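Local atomic coordinates of peptidoglycan-N-acetylmuramic acid deacetylase PdaA (Bacillus subtilis, PDB entry 1W1B), a protein that removes the acetyl group from N-acetylmuramic acid residues in peptidoglycan glycan strands, a step toward the muramic delta-lactam of the spore cortex and required for germination. Residues P22-F27 / P158-F163; H113-H118 / K150-Y155; H118-P123 / L137-E142. One frame throughout, in Å; residues are numbered along the deposited sequence.

How the contacts relate
Followed from the N terminus, the chain first lays down residues 22-27, which wait until residues 158-163 return to pair with them; contact 1 thus closes a long loop that holds both other contacts. Within it, strand 114-117 leads to residues 150-155, and contact 2 closes a shorter loop round helix 130-148. Contact 3 is innermost, setting the loop 118-123 against that same helix. Contacts 2 and 3 share His118 and its cadmium ion, and Asn117 ND2 of contact 2 probably hydrogen-bonds Leu137 O of contact 3. Contact 1 reaches them through Pro159, which packs on His118, Ser119 and His122, so the segment that pairs with the N-terminal strand also packs against the metal-binding loop.

Contact 1: residues P22-F27 / P158-F163; sequences PINWGF and PPRGVF
Ile23 and Phe163 form an antiparallel hydrogen-bonded pair in a two-stranded sheet, 23-24 with 162-163, that joins a strand near the N terminus to the segment 158-163 of this family 4 carbohydrate esterase (NodB homology) fold. Ile23 N gives its hydrogen to Phe163 O in a bent bond of 137°, while Phe163 N returns a straighter one to Ile23 O at 2.8 Å. Asn24 and Val162 follow as the non-hydrogen-bonded pair. Beyond them Trp25 N reaches Gly161 O at 2.8 Å, prolonging the ladder after the regular strand has ended. Gly161 has positive phi, a backbone shape that favours glycine, and its N bonds back to Pro158 O in the turn leading into the strand. Between the bonds, the CA of Val162 points its hydrogen at Ile23 O, 3.2 Å away.

The side chains of Ile23 and Phe163 lie on one face of the sheet and those of Asn24 and Val162 on the other. The phenyl ring of Phe163 carries much of the contact. Its CG stands between the backbone N and the carbonyl carbon (chi1 61°), which swings the ring back across the partner strand beneath Ile23. Ile23 CB sits over one ring face, a CH-pi contact with CB 4.0 Å from the centroid of the Phe163 ring, and the branch methyl CG2 leans on the rim. Helix 40-48 packs on this same pair through Leu42 and Leu45. The indole of Trp25 is held from outside the two segments: NE1 hydrogen-bonds Trp181 O, and the ring stacks on Phe180. Its benzo edge, at CE3, meets the Phe163 rim in the indole plane, with Trp25 CE3 4.0 Å from Phe163 CZ.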
loop_
_atom_site.group_PDB
_atom_site.type_symbol
_atom_site.label_atom_id
_atom_site.label_comp_id
_atom_site.label_asym_id
_atom_site.label_seq_id
_atom_site.Cartn_x
_atom_site.Cartn_y
_atom_site.Cartn_z
ATOM N N PRO A 22 -8.306 1.633 19.612
ATOM C CA PRO A 22 -8.062 2.209 18.287
ATOM C C PRO A 22 -6.706 2.901 18.152
ATOM O O PRO A 22 -6.287 3.660 19.024
ATOM C CB PRO A 22 -9.222 3.182 18.117
ATOM C CG PRO A 22 -10.314 2.537 18.902
ATOM C CD PRO A 22 -9.600 2.090 20.150
ATOM N N ILE A 23 -6.034 2.630 17.040
ATOM C CA ILE A 23 -4.738 3.218 16.747
ATOM C C ILE A 23 -4.735 3.597 15.267
ATOM O O ILE A 23 -5.223 2.840 14.430
ATOM C CB ILE A 23 -3.598 2.205 17.039
ATOM C CG1 ILE A 23 -3.663 1.771 18.517
ATOM C CG2 ILE A 23 -2.243 2.814 16.692
ATOM C CD1 ILE A 23 -2.674 0.698 18.917
ATOM N N ASN A 24 -4.220 4.779 14.951
ATOM C CA ASN A 24 -4.146 5.250 13.570
ATOM C C ASN A 24 -2.686 5.228 13.133
ATOM O O ASN A 24 -1.828 5.818 13.807
ATOM C CB ASN A 24 -4.653 6.693 13.449
ATOM C CG ASN A 24 -6.172 6.792 13.419
ATOM O OD1 ASN A 24 -6.812 6.553 12.389
ATOM N ND2 ASN A 24 -6.752 7.147 14.550
ATOM N N TRP A 25 -2.387 4.552 12.025
ATOM C CA TRP A 25 -1.005 4.547 11.578
ATOM C C TRP A 25 -0.619 5.975 11.212
ATOM O O TRP A 25 -1.323 6.646 10.463
ATOM C CB TRP A 25 -0.775 3.636 10.371
ATOM C CG TRP A 25 0.675 3.599 10.066
ATOM C CD1 TRP A 25 1.329 4.243 9.045
ATOM C CD2 TRP A 25 1.693 3.017 10.885
ATOM N NE1 TRP A 25 2.689 4.101 9.188
ATOM C CE2 TRP A 25 2.940 3.354 10.309
ATOM C CE3 TRP A 25 1.671 2.242 12.057
ATOM C CZ2 TRP A 25 4.154 2.946 10.865
ATOM C CZ3 TRP A 25 2.881 1.831 12.609
ATOM C CH2 TRP A 25 4.107 2.186 12.011
ATOM N N GLY A 26 0.507 6.419 11.755
ATOM C CA GLY A 26 1.003 7.760 11.516
ATOM C C GLY A 26 2.440 7.800 11.985
ATOM O O GLY A 26 2.907 6.860 12.636
ATOM N N PHE A 27 3.151 8.872 11.656
ATOM C CA PHE A 27 4.563 9.003 12.024
ATOM C C PHE A 27 5.076 10.363 11.547
ATOM O O PHE A 27 4.532 10.979 10.612
ATOM C CB PHE A 27 5.401 7.912 11.326
ATOM C CG PHE A 27 5.192 7.869 9.827
ATOM C CD1 PHE A 27 4.149 7.115 9.274
ATOM C CD2 PHE A 27 5.941 8.692 8.979
ATOM C CE1 PHE A 27 3.849 7.193 7.901
ATOM C CE2 PHE A 27 5.645 8.774 7.614
ATOM C CZ PHE A 27 4.590 8.020 7.077
ATOM N N PRO A 158 -5.117 -1.917 6.680
ATOM C CA PRO A 158 -6.348 -1.546 7.394
ATOM C C PRO A 158 -7.055 -0.338 6.791
ATOM O O PRO A 158 -6.410 0.659 6.450
ATOM C CB PRO A 158 -5.862 -1.247 8.814
ATOM C CG PRO A 158 -4.615 -2.073 8.935
ATOM C CD PRO A 158 -3.958 -1.890 7.592
ATOM N N PRO A 159 -8.386 -0.421 6.631
ATOM C CA PRO A 159 -9.119 0.716 6.072
ATOM C C PRO A 159 -8.960 1.895 7.040
ATOM O O PRO A 159 -9.012 1.705 8.262
ATOM C CB PRO A 159 -10.549 0.201 6.007
ATOM C CG PRO A 159 -10.379 -1.269 5.794
ATOM C CD PRO A 159 -9.255 -1.606 6.754
ATOM N N ARG A 160 -8.745 3.095 6.503
ATOM C CA ARG A 160 -8.560 4.298 7.321
ATOM C C ARG A 160 -7.254 4.293 8.108
ATOM O O ARG A 160 -7.008 5.200 8.904
ATOM C CB ARG A 160 -9.716 4.479 8.314
ATOM C CG ARG A 160 -11.057 4.869 7.695
ATOM C CD ARG A 160 -11.581 6.221 8.236
ATOM N NE ARG A 160 -10.831 7.373 7.733
ATOM C CZ ARG A 160 -9.906 8.045 8.420
ATOM N NH1 ARG A 160 -9.595 7.698 9.666
ATOM N NH2 ARG A 160 -9.286 9.072 7.851
ATOM N N GLY A 161 -6.426 3.275 7.898
ATOM C CA GLY A 161 -5.161 3.192 8.605
ATOM C C GLY A 161 -5.373 2.927 10.085
ATOM O O GLY A 161 -4.454 3.048 10.899
ATOM N N VAL A 162 -6.597 2.548 10.430
ATOM C CA VAL A 162 -6.954 2.270 11.807
ATOM C C VAL A 162 -6.866 0.794 12.148
ATOM O O VAL A 162 -7.410 -0.054 11.443
ATOM C CB VAL A 162 -8.382 2.756 12.115
ATOM C CG1 VAL A 162 -8.752 2.407 13.542
ATOM C CG2 VAL A 162 -8.471 4.247 11.892
ATOM N N PHE A 163 -6.164 0.504 13.239
ATOM C CA PHE A 163 -6.004 -0.856 13.728
ATOM C C PHE A 163 -5.967 -0.860 15.264
ATOM O O PHE A 163 -6.248 0.150 15.918
ATOM C CB PHE A 163 -4.718 -1.493 13.163
ATOM C CG PHE A 163 -3.452 -0.775 13.554
ATOM C CD1 PHE A 163 -3.121 0.454 12.971
ATOM C CD2 PHE A 163 -2.613 -1.304 14.539
ATOM C CE1 PHE A 163 -1.977 1.153 13.365
ATOM C CE2 PHE A 163 -1.464 -0.614 14.943
ATOM C CZ PHE A 163 -1.145 0.623 14.352
#

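Contact 2: residues H113-H118 / K150-Y155; sequences HIIGNH and KQDNLY. With CD (cadmium ion), chain C.
Strand 114-117 of the parallel sheet in the NodB homology domain leads directly to the metal ligand His118, and residues 150-155 run beside it, held by one carboxylate, one carbonyl and a bridging water. Ile115 N donates to Asp152 OD2 at 2.9 Å, nearly straight at 170° but from well above the carboxylate plane. With CG turned beside its own backbone N (chi1 -73°), Asp152 places this group against the strand, where Ile114 CG2 packs on its CG at 3.8 Å. Two waters lie between the carboxylate and His113 O, though both sit very close to the carboxylate oxygens and their bonding is doubtful. An alanine in place of Asp152 would probably leave Ile115 N without its acceptor and open a gap beside Ile114 CG2. Further along, another water joins Ile115 O, Asn153 O and Tyr155 N, and Asn117 N then donates directly to Tyr155 O at 2.9 Å. The Tyr155 ring touches the same Ile114 methyl, with CD2 4.0 Å from CG2, while its OH bonds Asp244. On its other edge the strand bonds to strand 90-93 through Ile114 and Gly116; helix 130-148 packs on Ile115 and Asn117, and helix 243-251 closes over Tyr155.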
loop_
_atom_site.group_PDB
_atom_site.type_symbol
_atom_site.label_atom_id
_atom_site.label_comp_id
_atom_site.label_asym_id
_atom_site.label_seq_id
_atom_site.Cartn_x
_atom_site.Cartn_y
_atom_site.Cartn_z
ATOM N N HIS A 113 1.692 -7.278 -11.208
ATOM C CA HIS A 113 1.575 -6.601 -9.931
ATOM C C HIS A 113 0.939 -7.468 -8.848
ATOM O O HIS A 113 0.410 -8.560 -9.119
ATOM C CB HIS A 113 0.791 -5.313 -10.130
ATOM C CG HIS A 113 1.337 -4.462 -11.232
ATOM N ND1 HIS A 113 2.604 -3.920 -11.188
ATOM C CD2 HIS A 113 0.812 -4.104 -12.431
ATOM C CE1 HIS A 113 2.836 -3.267 -12.316
ATOM N NE2 HIS A 113 1.766 -3.362 -13.085
ATOM N N ILE A 114 1.027 -6.989 -7.612
ATOM C CA ILE A 114 0.459 -7.698 -6.479
ATOM C C ILE A 114 -0.823 -7.004 -6.048
ATOM O O ILE A 114 -0.879 -5.774 -5.943
ATOM C CB ILE A 114 1.437 -7.728 -5.272
ATOM C CG1 ILE A 114 2.702 -8.488 -5.657
ATOM C CG2 ILE A 114 0.778 -8.417 -4.061
ATOM C CD1 ILE A 114 3.828 -8.349 -4.665
ATOM N N ILE A 115 -1.868 -7.788 -5.829
ATOM C CA ILE A 115 -3.125 -7.220 -5.389
ATOM C C ILE A 115 -3.244 -7.486 -3.885
ATOM O O ILE A 115 -3.266 -8.641 -3.448
ATOM C CB ILE A 115 -4.307 -7.844 -6.159
ATOM C CG1 ILE A 115 -4.266 -7.389 -7.624
ATOM C CG2 ILE A 115 -5.622 -7.419 -5.519
ATOM C CD1 ILE A 115 -5.152 -8.238 -8.567
ATOM N N GLY A 116 -3.276 -6.407 -3.105
ATOM C CA GLY A 116 -3.369 -6.513 -1.660
ATOM C C GLY A 116 -4.800 -6.323 -1.197
ATOM O O GLY A 116 -5.665 -5.919 -1.977
ATOM N N ASN A 117 -5.045 -6.582 0.084
ATOM C CA ASN A 117 -6.385 -6.489 0.634
ATOM C C ASN A 117 -6.625 -5.203 1.426
ATOM O O ASN A 117 -5.898 -4.892 2.384
ATOM C CB ASN A 117 -6.654 -7.700 1.541
ATOM C CG ASN A 117 -8.134 -8.077 1.599
ATOM O OD1 ASN A 117 -9.009 -7.217 1.734
ATOM N ND2 ASN A 117 -8.414 -9.365 1.499
ATOM N N HIS A 118 -7.653 -4.459 1.028
ATOM C CA HIS A 118 -8.004 -3.229 1.730
ATOM C C HIS A 118 -9.423 -3.374 2.311
ATOM O O HIS A 118 -10.060 -2.376 2.663
ATOM C CB HIS A 118 -7.919 -2.029 0.767
ATOM C CG HIS A 118 -7.701 -0.713 1.451
ATOM N ND1 HIS A 118 -7.060 -0.602 2.668
ATOM C CD2 HIS A 118 -7.992 0.554 1.062
ATOM C CE1 HIS A 118 -6.966 0.674 2.999
ATOM N NE2 HIS A 118 -7.524 1.395 2.042
ATOM N N LYS A 150 -6.499 -16.319 -9.861
ATOM C CA LYS A 150 -5.274 -16.346 -9.067
ATOM C C LYS A 150 -5.438 -15.719 -7.690
ATOM O O LYS A 150 -6.503 -15.189 -7.348
ATOM C CB LYS A 150 -4.158 -15.632 -9.835
ATOM C CG LYS A 150 -3.940 -16.210 -11.219
ATOM C CD LYS A 150 -3.020 -15.350 -12.053
ATOM C CE LYS A 150 -2.736 -16.029 -13.400
ATOM N NZ LYS A 150 -1.730 -15.285 -14.230
ATOM N N GLN A 151 -4.385 -15.797 -6.890
ATOM C CA GLN A 151 -4.429 -15.235 -5.551
ATOM C C GLN A 151 -3.023 -15.021 -5.031
ATOM O O GLN A 151 -2.252 -15.969 -4.899
ATOM C CB GLN A 151 -5.210 -16.154 -4.582
ATOM C CG GLN A 151 -5.481 -15.475 -3.227
ATOM C CD GLN A 151 -6.285 -16.320 -2.240
ATOM O OE1 GLN A 151 -6.930 -17.311 -2.611
ATOM N NE2 GLN A 151 -6.262 -15.914 -0.968
ATOM N N ASP A 152 -2.709 -13.759 -4.744
ATOM C CA ASP A 152 -1.417 -13.343 -4.218
ATOM C C ASP A 152 -1.224 -13.740 -2.755
ATOM O O ASP A 152 -2.152 -14.173 -2.071
ATOM C CB ASP A 152 -1.286 -11.813 -4.305
ATOM C CG ASP A 152 -1.075 -11.321 -5.724
ATOM O OD1 ASP A 152 -0.008 -11.639 -6.302
ATOM O OD2 ASP A 152 -1.969 -10.626 -6.266
ATOM N N ASN A 153 0.000 -13.582 -2.276
ATOM C CA ASN A 153 0.266 -13.832 -0.875
ATOM C C ASN A 153 -0.670 -12.847 -0.170
ATOM O O ASN A 153 -1.030 -11.812 -0.749
ATOM C CB ASN A 153 1.723 -13.513 -0.555
ATOM C CG ASN A 153 2.664 -14.476 -1.226
ATOM O OD1 ASN A 153 2.460 -15.694 -1.163
ATOM N ND2 ASN A 153 3.691 -13.948 -1.889
ATOM N N LEU A 154 -1.058 -13.163 1.060
ATOM C CA LEU A 154 -1.988 -12.324 1.818
ATOM C C LEU A 154 -1.380 -11.089 2.509
ATOM O O LEU A 154 -0.621 -11.221 3.469
ATOM C CB LEU A 154 -2.694 -13.188 2.867
ATOM C CG LEU A 154 -3.734 -14.212 2.406
ATOM C CD1 LEU A 154 -3.165 -15.148 1.328
ATOM C CD2 LEU A 154 -4.160 -15.020 3.624
ATOM N N TYR A 155 -1.732 -9.898 2.022
ATOM C CA TYR A 155 -1.257 -8.626 2.594
ATOM C C TYR A 155 -2.450 -7.762 2.971
ATOM O O TYR A 155 -3.425 -7.668 2.229
ATOM C CB TYR A 155 -0.389 -7.863 1.592
ATOM C CG TYR A 155 0.865 -8.607 1.217
ATOM C CD1 TYR A 155 1.871 -8.834 2.158
ATOM C CD2 TYR A 155 1.040 -9.098 -0.083
ATOM C CE1 TYR A 155 3.038 -9.538 1.805
ATOM C CE2 TYR A 155 2.187 -9.794 -0.443
ATOM C CZ TYR A 155 3.184 -10.011 0.497
ATOM O OH TYR A 155 4.333 -10.678 0.112
HETATM CD CD CD C . -8.373 3.678 2.199
HETATM O O HOH W 1 -1.925 -9.976 -8.724
HETATM O O HOH W 2 1.106 -11.502 -8.532
HETATM O O HOH W 3 -2.995 -9.840 -0.939
HETATM O O HOH W 4 -6.107 5.149 1.747
HETATM O O HOH W 5 -7.288 3.889 4.315
HETATM O O HOH W 6 -9.028 3.720 -0.131
#

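Contact 3: residues H118-P123 / L137-E142; sequences HSFHHP and LDSVNE. With CD (cadmium ion), chain C; CD (cadmium ion), chain D.
Phe120 meets the helix at Ser139: the hydroxyl oxygen lies against CB and the CD2 side of the ring, oblique to its plane, with Ser139 OG 3.3 Å from Phe120 CB and 3.4 Å from Phe120 CD2. Phe120 CG is anti to the backbone N (chi1 -160°), which carries the ring out past Ser139 along the helix. The hydroxyl of Ser139 gives no hydrogen bond to the loop; it bonds Asp135 O, one turn back in its own helix. Val140 works from the next position. Its CG2 methyl is directed at the backbone of the loop, 3.3 Å from Phe120 N and 3.4 Å from Ser119 C, so that it rests on the peptide between Ser119 and Phe120, and it also lies near Phe120 CB. On the preceding turn, Leu137 extends CD2 to the CA and CB of Ser119, both at 4.1 Å. No hydrogen bond crosses between the two segments.

The loop 118-123 carries the His-(Ser/Thr)-X-X-His metal-binding motif of family 4 carbohydrate esterases, here His118 to His122, and helix 130-148 backs it. His118 and His122, which take no part in the helix contact, bind one cadmium ion through NE2, each at 2.4 Å from the metal, and three waters complete the ligands seen around it. Their rings meet edge to face, with His122 CD2 above one face of His118. His118 ND1 is held by Arg157 O, a second-shell bond that probably helps to fix the ring's rotation.

Between these two ligands, His121 turns the other way and binds a second cadmium ion through NE2. Phe120 CD1 lies over the centre of the His121 ring, 3.4 Å above its plane, and His121 ND1 is bonded by Glu136 of the helix.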
loop_
_atom_site.group_PDB
_atom_site.type_symbol
_atom_site.label_atom_id
_atom_site.label_comp_id
_atom_site.label_asym_id
_atom_site.label_seq_id
_atom_site.Cartn_x
_atom_site.Cartn_y
_atom_site.Cartn_z
ATOM N N HIS A 118 -7.653 -4.459 1.028
ATOM C CA HIS A 118 -8.004 -3.229 1.730
ATOM C C HIS A 118 -9.423 -3.374 2.311
ATOM O O HIS A 118 -10.060 -2.376 2.663
ATOM C CB HIS A 118 -7.919 -2.029 0.767
ATOM C CG HIS A 118 -7.701 -0.713 1.451
ATOM N ND1 HIS A 118 -7.060 -0.602 2.668
ATOM C CD2 HIS A 118 -7.992 0.554 1.062
ATOM C CE1 HIS A 118 -6.966 0.674 2.999
ATOM N NE2 HIS A 118 -7.524 1.395 2.042
ATOM N N SER A 119 -9.878 -4.632 2.415
ATOM C CA SER A 119 -11.204 -5.030 2.941
ATOM C C SER A 119 -12.353 -4.743 1.980
ATOM O O SER A 119 -12.291 -3.822 1.165
ATOM C CB SER A 119 -11.518 -4.365 4.287
ATOM O OG SER A 119 -11.988 -3.050 4.081
ATOM N N PHE A 120 -13.420 -5.522 2.098
ATOM C CA PHE A 120 -14.551 -5.370 1.196
ATOM C C PHE A 120 -15.300 -4.052 1.295
ATOM O O PHE A 120 -15.471 -3.359 0.285
ATOM C CB PHE A 120 -15.543 -6.535 1.356
ATOM C CG PHE A 120 -16.457 -6.692 0.173
ATOM C CD1 PHE A 120 -17.659 -5.997 0.103
ATOM C CD2 PHE A 120 -16.054 -7.446 -0.933
ATOM C CE1 PHE A 120 -18.443 -6.038 -1.055
ATOM C CE2 PHE A 120 -16.829 -7.496 -2.097
ATOM C CZ PHE A 120 -18.023 -6.789 -2.160
ATOM N N HIS A 121 -15.743 -3.701 2.500
ATOM C CA HIS A 121 -16.499 -2.468 2.684
ATOM C C HIS A 121 -15.683 -1.322 3.245
ATOM O O HIS A 121 -16.232 -0.262 3.512
ATOM C CB HIS A 121 -17.718 -2.690 3.592
ATOM C CG HIS A 121 -18.694 -3.696 3.070
ATOM N ND1 HIS A 121 -18.711 -5.007 3.497
ATOM C CD2 HIS A 121 -19.687 -3.584 2.156
ATOM C CE1 HIS A 121 -19.674 -5.658 2.869
ATOM N NE2 HIS A 121 -20.279 -4.816 2.050
ATOM N N HIS A 122 -14.380 -1.527 3.426
ATOM C CA HIS A 122 -13.512 -0.478 3.953
ATOM C C HIS A 122 -14.037 0.046 5.304
ATOM O O HIS A 122 -14.123 1.257 5.531
ATOM C CB HIS A 122 -13.410 0.670 2.936
ATOM C CG HIS A 122 -12.238 1.583 3.154
ATOM N ND1 HIS A 122 -12.341 2.795 3.803
ATOM C CD2 HIS A 122 -10.941 1.472 2.777
ATOM C CE1 HIS A 122 -11.162 3.392 3.815
ATOM N NE2 HIS A 122 -10.294 2.610 3.199
ATOM N N PRO A 123 -14.403 -0.866 6.220
ATOM C CA PRO A 123 -14.906 -0.429 7.529
ATOM C C PRO A 123 -13.752 -0.234 8.513
ATOM O O PRO A 123 -12.595 -0.523 8.198
ATOM C CB PRO A 123 -15.778 -1.600 7.957
ATOM C CG PRO A 123 -14.921 -2.775 7.499
ATOM C CD PRO A 123 -14.492 -2.340 6.090
ATOM N N LEU A 137 -12.324 -9.641 4.636
ATOM C CA LEU A 137 -11.108 -9.897 3.874
ATOM C C LEU A 137 -11.268 -10.990 2.820
ATOM O O LEU A 137 -10.832 -10.823 1.683
ATOM C CB LEU A 137 -9.957 -10.252 4.823
ATOM C CG LEU A 137 -9.726 -9.279 5.994
ATOM C CD1 LEU A 137 -8.434 -9.648 6.725
ATOM C CD2 LEU A 137 -9.642 -7.852 5.486
ATOM N N ASP A 138 -11.893 -12.104 3.180
ATOM C CA ASP A 138 -12.051 -13.193 2.216
ATOM C C ASP A 138 -12.845 -12.794 0.976
ATOM O O ASP A 138 -12.481 -13.179 -0.140
ATOM C CB ASP A 138 -12.721 -14.432 2.856
ATOM C CG ASP A 138 -12.981 -15.558 1.827
ATOM O OD1 ASP A 138 -14.155 -15.777 1.446
ATOM O OD2 ASP A 138 -12.006 -16.220 1.381
ATOM N N SER A 139 -13.920 -12.025 1.172
ATOM C CA SER A 139 -14.769 -11.621 0.060
ATOM C C SER A 139 -14.022 -10.823 -1.010
ATOM O O SER A 139 -14.390 -10.864 -2.188
ATOM C CB SER A 139 -16.010 -10.865 0.574
ATOM O OG SER A 139 -15.662 -9.834 1.483
ATOM N N VAL A 140 -12.975 -10.104 -0.614
ATOM C CA VAL A 140 -12.168 -9.350 -1.585
ATOM C C VAL A 140 -11.399 -10.365 -2.450
ATOM O O VAL A 140 -11.406 -10.269 -3.686
ATOM C CB VAL A 140 -11.178 -8.361 -0.862
ATOM C CG1 VAL A 140 -10.104 -7.852 -1.831
ATOM C CG2 VAL A 140 -11.950 -7.166 -0.326
ATOM N N ASN A 141 -10.757 -11.347 -1.813
ATOM C CA ASN A 141 -10.019 -12.377 -2.553
ATOM C C ASN A 141 -10.966 -13.217 -3.419
ATOM O O ASN A 141 -10.625 -13.619 -4.541
ATOM C CB ASN A 141 -9.276 -13.313 -1.596
ATOM C CG ASN A 141 -8.265 -12.593 -0.749
ATOM O OD1 ASN A 141 -7.636 -11.641 -1.202
ATOM N ND2 ASN A 141 -8.085 -13.053 0.490
ATOM N N GLU A 142 -12.153 -13.483 -2.889
ATOM C CA GLU A 142 -13.157 -14.265 -3.604
ATOM C C GLU A 142 -13.528 -13.573 -4.919
ATOM O O GLU A 142 -13.702 -14.220 -5.959
ATOM C CB GLU A 142 -14.403 -14.424 -2.729
ATOM C CG GLU A 142 -15.636 -14.982 -3.437
ATOM C CD GLU A 142 -15.754 -16.504 -3.368
ATOM O OE1 GLU A 142 -14.938 -17.148 -2.680
ATOM O OE2 GLU A 142 -16.683 -17.053 -4.000
HETATM CD CD CD C . -8.373 3.678 2.199
HETATM CD CD CD D . -22.239 -5.661 0.606
HETATM O O HOH W 4 -6.107 5.149 1.747
HETATM O O HOH W 5 -7.288 3.889 4.315
HETATM O O HOH W 6 -9.028 3.720 -0.131
HETATM O O HOH W 7 -22.113 -6.928 -1.752
#